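Local atomic coordinates of EF0056 (Enterococcus faecalis, PDB entry 6ORI), a protein that is of unknown function but, as the N-terminal region of a biofilm-associated enterococcal surface protein, is probably immunoglobulin-like and binds calcium. Residues Ser64-Glu69 against Lys115-Arg120. Numbering follows the deposited sequence.
Sequences STANWE and KVNYIR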
loop_
_atom_site.group_PDB
_atom_site.type_symbol
_atom_site.label_atom_id
_atom_site.label_comp_id
_atom_site.label_asym_id
_atom_site.label_seq_id
_atom_site.Cartn_x
_atom_site.Cartn_y
_atom_site.Cartn_z
ATOM N N SER A 64 -23.456 -2.767 5.537
ATOM C CA SER A 64 -23.947 -3.887 6.321
ATOM C C SER A 64 -23.889 -5.145 5.495
ATOM O O SER A 64 -23.596 -5.104 4.298
ATOM C CB SER A 64 -25.388 -3.650 6.785
ATOM O OG SER A 64 -26.226 -3.419 5.673
ATOM N N THR A 65 -24.192 -6.236 6.184
ATOM C CA THR A 65 -24.343 -7.585 5.637
ATOM C C THR A 65 -23.038 -8.322 5.385
ATOM O O THR A 65 -21.969 -7.728 5.352
ATOM C CB THR A 65 -25.171 -7.682 4.308
ATOM O OG1 THR A 65 -24.352 -7.426 3.172
ATOM C CG2 THR A 65 -26.384 -6.777 4.290
ATOM N N ALA A 66 -23.164 -9.627 5.184
ATOM C CA ALA A 66 -22.062 -10.504 4.839
ATOM C C ALA A 66 -21.643 -10.384 3.381
ATOM O O ALA A 66 -20.790 -11.135 2.941
ATOM C CB ALA A 66 -22.458 -11.937 5.132
ATOM N N ASN A 67 -22.206 -9.446 2.628
ATOM C CA ASN A 67 -21.802 -9.287 1.240
ATOM C C ASN A 67 -20.311 -9.012 1.050
ATOM O O ASN A 67 -19.713 -9.415 0.057
ATOM C CB ASN A 67 -22.583 -8.156 0.583
ATOM C CG ASN A 67 -22.284 -8.045 -0.886
ATOM O OD1 ASN A 67 -22.563 -8.969 -1.658
ATOM N ND2 ASN A 67 -21.653 -6.954 -1.290
ATOM N N TRP A 68 -19.768 -8.265 1.997
ATOM C CA TRP A 68 -18.440 -7.681 1.907
ATOM C C TRP A 68 -17.448 -8.590 2.596
ATOM O O TRP A 68 -17.538 -8.834 3.798
ATOM C CB TRP A 68 -18.470 -6.322 2.572
ATOM C CG TRP A 68 -19.594 -5.457 2.100
ATOM C CD1 TRP A 68 -20.674 -5.088 2.826
ATOM C CD2 TRP A 68 -19.762 -4.877 0.796
ATOM N NE1 TRP A 68 -21.516 -4.307 2.063
ATOM C CE2 TRP A 68 -20.973 -4.162 0.816
ATOM C CE3 TRP A 68 -19.016 -4.894 -0.380
ATOM C CZ2 TRP A 68 -21.455 -3.478 -0.288
ATOM C CZ3 TRP A 68 -19.484 -4.196 -1.473
ATOM C CH2 TRP A 68 -20.697 -3.499 -1.419
ATOM N N GLU A 69 -16.496 -9.086 1.814
ATOM C CA GLU A 69 -15.515 -10.054 2.318
ATOM C C GLU A 69 -14.095 -9.571 2.081
ATOM O O GLU A 69 -13.705 -9.263 0.957
ATOM C CB GLU A 69 -15.714 -11.394 1.640
ATOM C CG GLU A 69 -14.794 -12.484 2.135
ATOM C CD GLU A 69 -15.194 -13.810 1.562
ATOM O OE1 GLU A 69 -14.737 -14.121 0.438
ATOM O OE2 GLU A 69 -16.016 -14.493 2.209
ATOM N N LYS A 115 -9.885 -15.447 4.067
ATOM C CA LYS A 115 -11.076 -14.588 4.034
ATOM C C LYS A 115 -11.666 -14.348 5.415
ATOM O O LYS A 115 -11.650 -15.238 6.285
ATOM C CB LYS A 115 -12.163 -15.181 3.126
ATOM C CG LYS A 115 -12.666 -16.539 3.564
ATOM C CD LYS A 115 -13.730 -17.095 2.609
ATOM C CE LYS A 115 -14.149 -18.460 3.095
ATOM N NZ LYS A 115 -15.323 -18.995 2.365
ATOM N N VAL A 116 -12.178 -13.142 5.634
ATOM C CA VAL A 116 -12.954 -12.790 6.832
ATOM C C VAL A 116 -13.962 -11.742 6.424
ATOM O O VAL A 116 -13.695 -10.959 5.525
ATOM C CB VAL A 116 -12.023 -12.311 7.974
ATOM C CG1 VAL A 116 -11.422 -10.937 7.719
ATOM C CG2 VAL A 116 -12.751 -12.325 9.299
ATOM N N ASN A 117 -15.133 -11.724 7.029
ATOM C CA ASN A 117 -16.108 -10.730 6.655
ATOM C C ASN A 117 -15.648 -9.344 7.075
ATOM O O ASN A 117 -15.032 -9.154 8.112
ATOM C CB ASN A 117 -17.471 -11.064 7.254
ATOM C CG ASN A 117 -18.120 -12.239 6.577
ATOM O OD1 ASN A 117 -17.667 -12.690 5.532
ATOM N ND2 ASN A 117 -19.228 -12.698 7.136
ATOM N N TYR A 118 -15.972 -8.356 6.263
ATOM C CA TYR A 118 -15.671 -6.974 6.605
ATOM C C TYR A 118 -16.500 -6.464 7.791
ATOM O O TYR A 118 -15.970 -5.775 8.656
ATOM C CB TYR A 118 -15.898 -6.089 5.357
ATOM C CG TYR A 118 -15.558 -4.622 5.546
ATOM C CD1 TYR A 118 -16.433 -3.763 6.185
ATOM C CD2 TYR A 118 -14.358 -4.093 5.079
ATOM C CE1 TYR A 118 -16.121 -2.412 6.361
ATOM C CE2 TYR A 118 -14.046 -2.750 5.249
ATOM C CZ TYR A 118 -14.938 -1.925 5.885
ATOM O OH TYR A 118 -14.628 -0.593 6.056
ATOM N N ILE A 119 -17.792 -6.801 7.816
ATOM C CA ILE A 119 -18.731 -6.165 8.727
ATOM C C ILE A 119 -18.797 -6.910 10.044
ATOM O O ILE A 119 -19.045 -8.134 10.077
ATOM C CB ILE A 119 -20.133 -6.077 8.095
ATOM C CG1 ILE A 119 -20.096 -5.216 6.826
ATOM C CG2 ILE A 119 -21.154 -5.568 9.100
ATOM C CD1 ILE A 119 -20.007 -3.710 7.077
ATOM N N ARG A 120 -18.596 -6.155 11.120
ATOM C CA ARG A 120 -18.451 -6.725 12.440
ATOM C C ARG A 120 -19.658 -7.553 12.881
ATOM O O ARG A 120 -19.488 -8.610 13.489
ATOM C CB ARG A 120 -18.160 -5.622 13.452
ATOM C CG ARG A 120 -17.750 -6.192 14.814
ATOM C CD ARG A 120 -17.338 -5.116 15.775
ATOM N NE ARG A 120 -18.433 -4.195 16.037
ATOM C CZ ARG A 120 -18.314 -3.062 16.708
ATOM N NH1 ARG A 120 -17.140 -2.663 17.148
ATOM N NH2 ARG A 120 -19.373 -2.292 16.887
HETATM O O HOH W 1 -19.292 -8.439 5.815
HETATM O O HOH W 2 -19.230 -13.248 3.430
HETATM O O HOH W 3 -15.807 -14.622 4.911
HETATM O O HOH W 4 -17.193 -16.768 1.486
#
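In an antiparallel strand pair of a probably immunoglobulin-like sheet, Trp-68 and Glu-69 open strand 68-74 alongside strand 113-117, and Glu-69 faces Asn-117 as a non-hydrogen-bonded pair with their CA atoms 4.4 Å apart. The last direct backbone bond runs from Tyr-118 N to Trp-68 O (3.0 Å). Beyond it the chains part and a water takes over, donating to Thr-65 O and Trp-68 O and accepting from Ile-119 N. On the Asn-117 face, two more waters bridge to Asn-117 OD1, one from Ala-66 O and the other from Glu-69 OE2, while Asn-117 ND2 is held by Asn-122 O. A chi1 of -177° and an extended chain carry the Glu-69 carboxylate out over Lys-115, whose chain it crosses at a slant, Glu-69 OE2 lying 3.5 Å from Lys-115 CD. The charged ends stay apart, Glu-69 OE2 to Lys-115 NZ being 4.6 Å, and a water links them; Glu-69 OE1 makes a salt bridge to Arg-71. On the Trp-68 side, Trp-68 CB packs on Tyr-118 CB at 3.8 Å. Farther along, Ile-119 lies beside the indole, its CG1 at the ring edge 4.0 Å from Trp-68 CD1 and 3.5 Å from Thr-65 O. The aromatic cluster continues into Phe-31, which meets both rings edge-to-face, and Tyr-118 OH bonds to His-59. Ahead of the strand, Thr-65 OG1 accepts from Asn-67 N (3.0 Å), forming an ST turn. The whole is an antiparallel pair whose chains diverge, with water bridging the backbones there, polar bridges on the Glu-69 and Asn-117 side and an aromatic cluster on the Trp-68 side.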